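Local coordinates for glutathione S-transferase (PDB 4IVF), which binds two molecules of glutathione per subunit and probably acts as a glutathione transferase, at residues Y104-T107 / L108-L111; I112-V115 / A116-P120; R173-V176 / A177-A180; A185-L188 / S189-E192. All blocks are in the same frame, centred on the assembly; numbering follows the deposited sequence.

Interaction 1. Residues Y104-T107 / L108-L111; sequences YYKT and LEYL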
loop_
_atom_site.group_PDB
_atom_site.type_symbol
_atom_site.label_atom_id
_atom_site.label_comp_id
_atom_site.label_asym_id
_atom_site.label_seq_id
_atom_site.Cartn_x
_atom_site.Cartn_y
_atom_site.Cartn_z
ATOM N N TYR F 104 -7.918 1.413 -15.026
ATOM C CA TYR F 104 -8.130 1.940 -13.684
ATOM C C TYR F 104 -7.556 0.991 -12.636
ATOM O O TYR F 104 -6.811 1.401 -11.737
ATOM C CB TYR F 104 -9.621 2.172 -13.429
ATOM C CG TYR F 104 -9.955 2.469 -11.992
ATOM C CD1 TYR F 104 -9.883 3.763 -11.502
ATOM C CD2 TYR F 104 -10.340 1.449 -11.118
ATOM C CE1 TYR F 104 -10.179 4.045 -10.177
ATOM C CE2 TYR F 104 -10.643 1.720 -9.786
ATOM C CZ TYR F 104 -10.559 3.023 -9.322
ATOM O OH TYR F 104 -10.860 3.319 -8.009
ATOM N N TYR F 105 -7.892 -0.288 -12.774
ATOM C CA TYR F 105 -7.374 -1.311 -11.875
ATOM C C TYR F 105 -5.865 -1.604 -11.983
ATOM O O TYR F 105 -5.209 -1.834 -10.966
ATOM C CB TYR F 105 -8.238 -2.578 -11.950
ATOM C CG TYR F 105 -9.593 -2.317 -11.347
ATOM C CD1 TYR F 105 -9.741 -2.146 -9.969
ATOM C CD2 TYR F 105 -10.719 -2.171 -12.151
ATOM C CE1 TYR F 105 -10.992 -1.880 -9.406
ATOM C CE2 TYR F 105 -11.971 -1.905 -11.602
ATOM C CZ TYR F 105 -12.100 -1.758 -10.233
ATOM O OH TYR F 105 -13.339 -1.484 -9.703
ATOM N N LYS F 106 -5.306 -1.591 -13.189
ATOM C CA LYS F 106 -3.858 -1.752 -13.300
ATOM C C LYS F 106 -3.134 -0.579 -12.613
ATOM O O LYS F 106 -2.090 -0.778 -12.025
ATOM C CB LYS F 106 -3.380 -1.876 -14.757
ATOM C CG LYS F 106 -3.909 -3.097 -15.531
ATOM C CD LYS F 106 -3.721 -4.431 -14.808
ATOM C CE LYS F 106 -2.267 -4.826 -14.632
ATOM N NZ LYS F 106 -2.131 -6.250 -14.156
ATOM N N THR F 107 -3.691 0.627 -12.718
ATOM C CA THR F 107 -3.144 1.800 -12.046
ATOM C C THR F 107 -3.112 1.542 -10.550
ATOM O O THR F 107 -2.115 1.807 -9.868
ATOM C CB THR F 107 -3.997 3.063 -12.317
ATOM O OG1 THR F 107 -3.840 3.454 -13.684
ATOM C CG2 THR F 107 -3.561 4.224 -11.425
ATOM N N LEU F 108 -4.211 0.987 -10.063
ATOM C CA LEU F 108 -4.362 0.654 -8.658
ATOM C C LEU F 108 -3.352 -0.425 -8.245
ATOM O O LEU F 108 -2.711 -0.321 -7.196
ATOM C CB LEU F 108 -5.796 0.200 -8.380
ATOM C CG LEU F 108 -6.291 0.384 -6.950
ATOM C CD1 LEU F 108 -6.274 1.864 -6.580
ATOM C CD2 LEU F 108 -7.692 -0.209 -6.787
ATOM N N GLU F 109 -3.202 -1.455 -9.072
ATOM C CA GLU F 109 -2.223 -2.495 -8.783
ATOM C C GLU F 109 -0.791 -1.953 -8.667
ATOM O O GLU F 109 -0.028 -2.376 -7.811
ATOM C CB GLU F 109 -2.281 -3.601 -9.836
ATOM C CG GLU F 109 -1.105 -4.565 -9.768
ATOM C CD GLU F 109 -1.172 -5.636 -10.836
ATOM O OE1 GLU F 109 -2.271 -5.842 -11.396
ATOM O OE2 GLU F 109 -0.132 -6.275 -11.109
ATOM N N TYR F 110 -0.414 -1.019 -9.530
ATOM C CA TYR F 110 0.959 -0.536 -9.511
ATOM C C TYR F 110 1.164 0.536 -8.425
ATOM O O TYR F 110 2.236 0.627 -7.813
ATOM C CB TYR F 110 1.378 -0.053 -10.903
ATOM C CG TYR F 110 1.366 -1.154 -11.948
ATOM C CD1 TYR F 110 1.606 -2.484 -11.596
ATOM C CD2 TYR F 110 1.119 -0.865 -13.290
ATOM C CE1 TYR F 110 1.593 -3.494 -12.565
ATOM C CE2 TYR F 110 1.101 -1.860 -14.256
ATOM C CZ TYR F 110 1.338 -3.167 -13.890
ATOM O OH TYR F 110 1.311 -4.143 -14.854
ATOM N N LEU F 111 0.131 1.336 -8.183
ATOM C CA LEU F 111 0.131 2.230 -7.034
ATOM C C LEU F 111 0.334 1.442 -5.738
ATOM O O LEU F 111 1.201 1.778 -4.938
ATOM C CB LEU F 111 -1.167 3.040 -6.948
ATOM C CG LEU F 111 -1.306 3.847 -5.638
ATOM C CD1 LEU F 111 -0.241 4.929 -5.525
ATOM C CD2 LEU F 111 -2.694 4.468 -5.502
HETATM O O HOH W 1 0.576 -6.519 -14.730
#
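Lys106 and Glu109 lie side by side one helical turn apart and form a salt bridge, NZ to OE1 at 2.8 Å. The lysine chain is bent at both chi2 (-51°) and chi3 (-66°), which turns its tip toward the next turn, alongside Glu109. Glu109 reaches out straight, with CG anti to the backbone N. The ammonium meets OE1 from above the carboxylate plane. The bend also brings Lys106 CE to 3.6 Å from Tyr110 OH. One water accepts from Lys106 NZ at 2.8 Å and also bonds to Tyr110 OH. The Tyr110 ring turns a face to Lys106 O, with CG 3.5 Å from that oxygen. Further round the helix, Leu108 CD2 approaches the Tyr105 ring, 4.3 Å from CD1. The edge of the Tyr104 ring lies on a face of the Tyr105 ring, with CD2 over its centre. Regular helical bonds run beneath, such as Leu111 N to Thr107 O at 2.8 Å.

The polar ends have further partners across the dimer interface. In the second subunit, Val74 O takes Lys106 NZ, Ser76 N gives to Glu109 OE1, and Asp87 bonds Tyr105 OH. Helix 102-131, the first long helix of the GST C-terminal domain, thus sets this face against strand 73-76 of the second subunit. Within the chain, Leu108 and Leu111 pack on helix 78-89, and Thr107, Tyr110 and Leu111 face helix 176-185.

Interaction 2. Residues I112-V115 / A116-P120; sequences IFQV and AENGP. With GSH (glutathione), chain T; GSH (glutathione), chain J.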
loop_
_atom_site.group_PDB
_atom_site.type_symbol
_atom_site.label_atom_id
_atom_site.label_comp_id
_atom_site.label_asym_id
_atom_site.label_seq_id
_atom_site.Cartn_x
_atom_site.Cartn_y
_atom_site.Cartn_z
ATOM N N ILE F 112 -0.464 0.399 -5.527
ATOM C CA ILE F 112 -0.353 -0.391 -4.299
ATOM C C ILE F 112 1.022 -1.056 -4.197
ATOM O O ILE F 112 1.647 -1.044 -3.130
ATOM C CB ILE F 112 -1.507 -1.427 -4.145
ATOM C CG1 ILE F 112 -2.866 -0.723 -4.029
ATOM C CG2 ILE F 112 -1.270 -2.347 -2.950
ATOM C CD1 ILE F 112 -2.874 0.445 -3.099
ATOM N N PHE F 113 1.507 -1.588 -5.321
ATOM C CA PHE F 113 2.855 -2.152 -5.415
ATOM C C PHE F 113 3.910 -1.146 -4.941
ATOM O O PHE F 113 4.819 -1.495 -4.192
ATOM C CB PHE F 113 3.146 -2.586 -6.859
ATOM C CG PHE F 113 4.530 -3.171 -7.074
ATOM C CD1 PHE F 113 5.112 -4.002 -6.133
ATOM C CD2 PHE F 113 5.223 -2.916 -8.250
ATOM C CE1 PHE F 113 6.374 -4.541 -6.349
ATOM C CE2 PHE F 113 6.479 -3.460 -8.474
ATOM C CZ PHE F 113 7.054 -4.275 -7.517
ATOM N N GLN F 114 3.787 0.100 -5.378
ATOM C CA GLN F 114 4.690 1.142 -4.918
ATOM C C GLN F 114 4.590 1.343 -3.398
ATOM O O GLN F 114 5.599 1.278 -2.713
ATOM C CB GLN F 114 4.444 2.462 -5.664
ATOM C CG GLN F 114 5.553 3.504 -5.459
ATOM C CD GLN F 114 5.551 4.101 -4.049
ATOM O OE1 GLN F 114 4.514 4.553 -3.556
ATOM N NE2 GLN F 114 6.706 4.073 -3.389
ATOM N N VAL F 115 3.388 1.602 -2.872
ATOM C CA VAL F 115 3.257 1.879 -1.434
ATOM C C VAL F 115 3.481 0.641 -0.566
ATOM O O VAL F 115 3.824 0.750 0.612
ATOM C CB VAL F 115 1.898 2.539 -1.063
ATOM C CG1 VAL F 115 1.659 3.801 -1.905
ATOM C CG2 VAL F 115 0.737 1.547 -1.207
ATOM N N ALA F 116 3.298 -0.541 -1.144
ATOM C CA ALA F 116 3.398 -1.775 -0.369
ATOM C C ALA F 116 4.774 -2.433 -0.411
ATOM O O ALA F 116 5.124 -3.206 0.488
ATOM C CB ALA F 116 2.325 -2.769 -0.793
ATOM N N GLU F 117 5.560 -2.151 -1.446
ATOM C CA GLU F 117 6.878 -2.781 -1.536
ATOM C C GLU F 117 8.006 -1.785 -1.806
ATOM O O GLU F 117 9.020 -1.789 -1.113
ATOM C CB GLU F 117 6.853 -3.975 -2.513
ATOM C CG GLU F 117 5.874 -5.055 -2.018
ATOM C CD GLU F 117 5.664 -6.227 -2.972
ATOM O OE1 GLU F 117 6.653 -6.865 -3.363
ATOM O OE2 GLU F 117 4.497 -6.527 -3.299
ATOM N N ASN F 118 7.816 -0.899 -2.768
ATOM C CA ASN F 118 8.854 0.072 -3.084
ATOM C C ASN F 118 9.221 0.954 -1.878
ATOM O O ASN F 118 10.328 0.874 -1.371
ATOM C CB ASN F 118 8.463 0.891 -4.327
ATOM C CG ASN F 118 9.426 2.026 -4.611
ATOM O OD1 ASN F 118 9.020 3.184 -4.708
ATOM N ND2 ASN F 118 10.708 1.705 -4.727
ATOM N N GLY F 119 8.283 1.777 -1.416
ATOM C CA GLY F 119 8.494 2.618 -0.241
ATOM C C GLY F 119 8.988 1.885 1.002
ATOM O O GLY F 119 10.040 2.209 1.533
ATOM N N PRO F 120 8.228 0.887 1.479
ATOM C CA PRO F 120 8.687 0.148 2.658
ATOM C C PRO F 120 10.089 -0.438 2.525
ATOM O O PRO F 120 10.864 -0.321 3.471
ATOM C CB PRO F 120 7.638 -0.968 2.799
ATOM C CG PRO F 120 6.376 -0.328 2.274
ATOM C CD PRO F 120 6.854 0.510 1.096
HETATM N N1 GSH T . 9.984 5.321 11.759
HETATM C CA1 GSH T . 11.076 5.318 10.816
HETATM C C1 GSH T . 12.091 4.339 11.229
HETATM O O11 GSH T . 11.872 3.591 12.209
HETATM O O12 GSH T . 13.165 4.234 10.599
HETATM C CB1 GSH T . 11.660 6.722 10.623
HETATM C CG1 GSH T . 12.155 6.900 9.234
HETATM C CD1 GSH T . 11.026 7.000 8.207
HETATM O OE1 GSH T . 9.882 7.354 8.531
HETATM N N2 GSH T . 11.281 6.671 6.755
HETATM C CA2 GSH T . 10.198 6.764 5.790
HETATM C C2 GSH T . 9.818 5.385 5.326
HETATM O O2 GSH T . 10.667 4.506 5.273
HETATM C CB2 GSH T . 10.634 7.524 4.620
HETATM S SG2 GSH T . 11.254 9.099 5.097
HETATM N N3 GSH T . 8.456 5.083 4.920
HETATM C CA3 GSH T . 8.145 3.740 4.473
HETATM C C3 GSH T . 7.098 3.770 3.433
HETATM O O31 GSH T . 6.961 4.762 2.674
HETATM O O32 GSH T . 6.326 2.777 3.326
HETATM N N1 GSH J . 2.378 -6.610 -1.362
HETATM C CA1 GSH J . 1.966 -7.917 -1.790
HETATM C C1 GSH J . 0.531 -8.082 -1.571
HETATM O O11 GSH J . -0.094 -8.914 -2.248
HETATM O O12 GSH J . -0.081 -7.408 -0.708
HETATM C CB1 GSH J . 2.708 -8.955 -0.974
HETATM C CG1 GSH J . 2.741 -10.236 -1.695
HETATM C CD1 GSH J . 3.662 -11.228 -1.000
HETATM O OE1 GSH J . 4.423 -10.893 -0.073
HETATM N N2 GSH J . 3.646 -12.653 -1.474
HETATM C CA2 GSH J . 4.502 -13.632 -0.843
HETATM C C2 GSH J . 5.328 -14.281 -1.915
HETATM O O2 GSH J . 4.794 -14.547 -2.997
HETATM C CB2 GSH J . 3.677 -14.657 -0.192
HETATM S SG2 GSH J . 2.553 -13.939 0.970
HETATM N N3 GSH J . 6.729 -14.590 -1.651
HETATM C CA3 GSH J . 7.567 -15.229 -2.659
HETATM C C3 GSH J . 8.730 -14.377 -3.016
HETATM O O31 GSH J . 8.782 -13.182 -2.618
HETATM O O32 GSH J . 9.678 -14.855 -3.720
#
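Ile112 O receives Ala116 N at 2.6 Å in an i to i+4 bond, short and bent at the N-H, but the spacing then widens. Phe113 O takes Glu117 N at 2.9 Å and, weakly, Asn118 N. Gln114 O is bonded by Gly119 N at 3.0 Å, as in a pi-type turn. Pro120 has no N-H to give, its CD sits 3.1 Å from Val115 O, and the helix kinks there.

Gln114 and Asn118 bond across the wide turn. Gln114 NE2 gives to Asn118 OD1 at 2.8 Å, almost straight at 174°. OD1 lies in the plane of the Gln114 amide, while the two amide planes stand 77° apart. A bend at chi2 of Gln114 (-72°) directs its amide to this partner. Glu117 brings its carboxylate to the edge of the Phe113 ring, and the two planes are nearly perpendicular. Its OE2 accepts from N1 of glutathione chain J at 2.9 Å, and its OE1 forms a salt bridge with Arg57 of the second subunit. Glu117 thus reaches the glutathione held by Thr78 and Ile58 of that subunit. Gly119 and Pro120 line the pocket of the other glutathione, chain T, with Pro120 CD 3.2 Å from its O32.

Both segments lie on helix 102-131. Phe113, Glu117 and Asn118 pack against helix 137-159, while Gln114 and Asn118 also touch helix 176-185.

Interaction 3. Residues R173-V176 / A177-A180; sequences RYTV and ADFA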
loop_
_atom_site.group_PDB
_atom_site.type_symbol
_atom_site.label_atom_id
_atom_site.label_comp_id
_atom_site.label_asym_id
_atom_site.label_seq_id
_atom_site.Cartn_x
_atom_site.Cartn_y
_atom_site.Cartn_z
ATOM N N ARG F 173 -0.933 7.670 -20.362
ATOM C CA ARG F 173 -0.897 8.840 -19.500
ATOM C C ARG F 173 -0.183 8.541 -18.192
ATOM O O ARG F 173 -0.139 7.397 -17.747
ATOM C CB ARG F 173 -2.319 9.359 -19.240
ATOM C CG ARG F 173 -3.136 8.510 -18.270
ATOM C CD ARG F 173 -4.641 8.646 -18.514
ATOM N NE ARG F 173 -4.975 8.188 -19.858
ATOM C CZ ARG F 173 -6.203 8.121 -20.362
ATOM N NH1 ARG F 173 -7.258 8.470 -19.633
ATOM N NH2 ARG F 173 -6.369 7.693 -21.606
ATOM N N TYR F 174 0.396 9.572 -17.587
ATOM C CA TYR F 174 0.875 9.451 -16.214
ATOM C C TYR F 174 -0.325 9.278 -15.302
ATOM O O TYR F 174 -1.363 9.905 -15.496
ATOM C CB TYR F 174 1.667 10.687 -15.786
ATOM C CG TYR F 174 2.986 10.854 -16.499
ATOM C CD1 TYR F 174 3.987 9.894 -16.380
ATOM C CD2 TYR F 174 3.243 11.981 -17.280
ATOM C CE1 TYR F 174 5.205 10.045 -17.026
ATOM C CE2 TYR F 174 4.457 12.138 -17.934
ATOM C CZ TYR F 174 5.432 11.167 -17.797
ATOM O OH TYR F 174 6.644 11.314 -18.425
ATOM N N THR F 175 -0.199 8.389 -14.333
ATOM C CA THR F 175 -1.227 8.203 -13.329
ATOM C C THR F 175 -0.608 8.368 -11.939
ATOM O O THR F 175 0.586 8.680 -11.815
ATOM C CB THR F 175 -1.841 6.801 -13.432
ATOM O OG1 THR F 175 -0.799 5.819 -13.311
ATOM C CG2 THR F 175 -2.577 6.632 -14.770
ATOM N N VAL F 176 -1.407 8.135 -10.898
ATOM C CA VAL F 176 -0.905 8.249 -9.531
ATOM C C VAL F 176 0.192 7.211 -9.290
ATOM O O VAL F 176 1.048 7.392 -8.433
ATOM C CB VAL F 176 -2.032 8.091 -8.463
ATOM C CG1 VAL F 176 -2.969 9.295 -8.467
ATOM C CG2 VAL F 176 -2.820 6.809 -8.683
ATOM N N ALA F 177 0.169 6.122 -10.050
ATOM C CA ALA F 177 1.185 5.098 -9.871
ATOM C C ALA F 177 2.564 5.651 -10.238
ATOM O O ALA F 177 3.534 5.436 -9.519
ATOM C CB ALA F 177 0.851 3.849 -10.679
ATOM N N ASP F 178 2.647 6.387 -11.340
ATOM C CA ASP F 178 3.905 7.027 -11.723
ATOM C C ASP F 178 4.336 8.066 -10.685
ATOM O O ASP F 178 5.499 8.138 -10.299
ATOM C CB ASP F 178 3.780 7.699 -13.092
ATOM C CG ASP F 178 3.325 6.743 -14.174
ATOM O OD1 ASP F 178 2.103 6.545 -14.326
ATOM O OD2 ASP F 178 4.191 6.184 -14.872
ATOM N N PHE F 179 3.399 8.888 -10.240
ATOM C CA PHE F 179 3.761 9.940 -9.305
ATOM C C PHE F 179 4.192 9.379 -7.961
ATOM O O PHE F 179 5.096 9.909 -7.334
ATOM C CB PHE F 179 2.653 10.980 -9.207
ATOM C CG PHE F 179 2.438 11.726 -10.493
ATOM C CD1 PHE F 179 3.436 12.541 -11.002
ATOM C CD2 PHE F 179 1.263 11.581 -11.213
ATOM C CE1 PHE F 179 3.266 13.223 -12.195
ATOM C CE2 PHE F 179 1.081 12.249 -12.404
ATOM C CZ PHE F 179 2.090 13.078 -12.904
ATOM N N ALA F 180 3.578 8.276 -7.552
ATOM C CA ALA F 180 3.990 7.553 -6.348
ATOM C C ALA F 180 5.426 7.063 -6.443
ATOM O O ALA F 180 6.224 7.273 -5.523
ATOM C CB ALA F 180 3.050 6.376 -6.074
HETATM O O HOH W 2 0.474 5.431 -15.989
#
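Ala177 meets Thr175 first, its N giving a weak bond to OG1 at 3.4 Å. Thr175 is the N-cap residue, and its OG1 sits between the backbone N and the carbonyl carbon (chi1 57°), turned to the first turn of the helix. Asp178 returns the bond. Its OD1 accepts Thr175 N at 2.9 Å, nearly straight (172°), on the anti side but tilted out of the carboxylate plane. The pair forms a capping box. The same carboxylate also meets the edge of the Tyr174 ring, CG to CD1 at 3.9 Å, with the planes almost perpendicular. Its other oxygen, OD2, is held by Trp204 and Leu169 N. Phe179 N bonds to Thr175 O at 3.2 Å, and its CZ lies 3.8 Å from Tyr174 CB. This apolar contact, with the rings oblique, is a hydrophobic staple; box and staple together are characteristic of the GST fold. Ala180 N then bonds to Val176 O at 2.8 Å.

The cap opens helix 176-185 within the C-terminal domain. Val176 and Ala180 pack on helix 102-131 and on helix 16-27 of the thioredoxin-like domain. Phe179 also touches helix 16-27, and Tyr174 and Phe179 reach helix 199-209.

Interaction 4. Residues A185-L188 / S189-E192; sequences AYRL and SRLE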
loop_
_atom_site.group_PDB
_atom_site.type_symbol
_atom_site.label_atom_id
_atom_site.label_comp_id
_atom_site.label_asym_id
_atom_site.label_seq_id
_atom_site.Cartn_x
_atom_site.Cartn_y
_atom_site.Cartn_z
ATOM N N ALA F 185 11.967 7.324 -6.351
ATOM C CA ALA F 185 13.012 7.236 -7.371
ATOM C C ALA F 185 13.984 8.397 -7.169
ATOM O O ALA F 185 15.189 8.274 -7.373
ATOM C CB ALA F 185 12.400 7.287 -8.768
ATOM N N TYR F 186 13.430 9.527 -6.756
ATOM C CA TYR F 186 14.199 10.718 -6.472
ATOM C C TYR F 186 15.268 10.459 -5.400
ATOM O O TYR F 186 16.301 11.123 -5.375
ATOM C CB TYR F 186 13.236 11.813 -6.025
ATOM C CG TYR F 186 13.877 13.141 -5.760
ATOM C CD1 TYR F 186 14.242 13.973 -6.805
ATOM C CD2 TYR F 186 14.107 13.573 -4.461
ATOM C CE1 TYR F 186 14.835 15.201 -6.562
ATOM C CE2 TYR F 186 14.693 14.800 -4.211
ATOM C CZ TYR F 186 15.053 15.608 -5.260
ATOM O OH TYR F 186 15.640 16.827 -5.006
ATOM N N ARG F 187 15.024 9.471 -4.537
ATOM C CA ARG F 187 15.914 9.194 -3.409
ATOM C C ARG F 187 17.006 8.148 -3.693
ATOM O O ARG F 187 17.853 7.888 -2.828
ATOM C CB ARG F 187 15.098 8.759 -2.192
ATOM C CG ARG F 187 14.559 9.894 -1.337
ATOM C CD ARG F 187 15.636 10.412 -0.409
ATOM N NE ARG F 187 15.067 11.212 0.665
ATOM C CZ ARG F 187 14.822 12.514 0.577
ATOM N NH1 ARG F 187 15.088 13.177 -0.545
ATOM N NH2 ARG F 187 14.309 13.157 1.619
ATOM N N LEU F 188 16.987 7.556 -4.887
ATOM C CA LEU F 188 17.966 6.533 -5.250
ATOM C C LEU F 188 19.390 7.069 -5.250
ATOM O O LEU F 188 20.336 6.346 -4.947
ATOM C CB LEU F 188 17.641 5.922 -6.619
ATOM C CG LEU F 188 16.504 4.883 -6.675
ATOM C CD1 LEU F 188 16.257 4.372 -8.112
ATOM C CD2 LEU F 188 16.793 3.713 -5.742
ATOM N N SER F 189 19.543 8.340 -5.594
ATOM C CA SER F 189 20.864 8.942 -5.670
ATOM C C SER F 189 21.587 8.920 -4.323
ATOM O O SER F 189 22.807 8.796 -4.288
ATOM C CB SER F 189 20.776 10.372 -6.199
ATOM O OG SER F 189 20.023 11.189 -5.315
ATOM N N ARG F 190 20.844 9.030 -3.220
ATOM C CA ARG F 190 21.457 8.997 -1.890
ATOM C C ARG F 190 22.146 7.662 -1.602
ATOM O O ARG F 190 23.160 7.610 -0.876
ATOM C CB ARG F 190 20.433 9.309 -0.792
ATOM C CG ARG F 190 19.885 10.725 -0.850
ATOM C CD ARG F 190 19.142 11.102 0.427
ATOM N NE ARG F 190 18.624 12.467 0.360
ATOM C CZ ARG F 190 18.033 13.096 1.372
ATOM N NH1 ARG F 190 17.879 12.475 2.533
ATOM N NH2 ARG F 190 17.610 14.350 1.231
ATOM N N LEU F 191 21.598 6.590 -2.169
ATOM C CA LEU F 191 22.191 5.262 -2.032
ATOM C C LEU F 191 23.219 4.971 -3.138
ATOM O O LEU F 191 23.708 3.852 -3.259
ATOM C CB LEU F 191 21.110 4.184 -2.056
ATOM C CG LEU F 191 20.000 4.244 -1.001
ATOM C CD1 LEU F 191 18.877 3.284 -1.392
ATOM C CD2 LEU F 191 20.525 3.942 0.416
ATOM N N GLU F 192 23.542 5.982 -3.934
ATOM C CA GLU F 192 24.425 5.800 -5.090
ATOM C C GLU F 192 23.915 4.740 -6.068
ATOM O O GLU F 192 24.687 4.082 -6.758
ATOM C CB GLU F 192 25.869 5.522 -4.657
ATOM C CG GLU F 192 26.426 6.662 -3.867
ATOM C CD GLU F 192 27.882 6.518 -3.504
ATOM O OE1 GLU F 192 28.427 5.395 -3.473
ATOM O OE2 GLU F 192 28.486 7.563 -3.231
HETATM O O HOH W 3 17.793 9.496 -8.255
HETATM O O HOH W 4 18.008 12.280 -7.069
#
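Tyr186 O and Ser189 OG share a water, which donates to Tyr186 O at 2.7 Å and lies 2.9 Å from Ser189 OG. The serine hydroxyl is placed for this by its first torsion (chi1 63°), which sets OG between the backbone N and the carbonyl carbon. A second water donates to Ala185 O and weakly accepts Ser189 N. Ala185 to Leu188 is a type I beta turn, with Leu188 N bonded to Ala185 O. Arg190 N bonds to Arg187 O, three residues back, at 3.2 Å from above the carbonyl plane, and Leu191 N bonds weakly to Leu188 O. These turns carry the chain away from helix 176-185 in the all-helical C-terminal domain of the transferase fold.

Two arginines stack beside these turns. The guanidinium of Arg187 lies flat on that of Arg190, with centres 3.4 Å apart and planes at 9°. Each CZ sits over the centre of the other group. Arg187 is bent at chi2 (-81°), while Arg190 runs extended from CG to NE, and the two chains point the same way. The like charges are close, with Arg187 NH1 3.3 Å from Arg190 NH2. Arg187 NH2 has a weak bond to Pro14 O. The nearest atoms of the Arg187 side chain and a bound glutathione are about 6 Å apart, and this side chain also touches Gln122 on helix 102-131.

Interactions 1 and 2 adjoin on helix 102-131, and both touch the second subunit. Interaction 1 meets it with hydrogen bonds and tyrosine rings. Interaction 2 meets it with the Glu117 carboxylate and around glutathione, where the helix widens and kinks. Interaction 3 is also largely buried but stays within one chain. It caps helix 176-185 and packs against interactions 1 and 2, through Thr107 and Leu111 of the former and Gln114 of the latter. Interaction 4 follows the far end of that helix. It is partly exposed and touches none of the other three. Its side-chain contact is a stack of two arginines, with waters bridging its turns. Interaction 2 lines both glutathione sites directly, while interaction 4 lies near one.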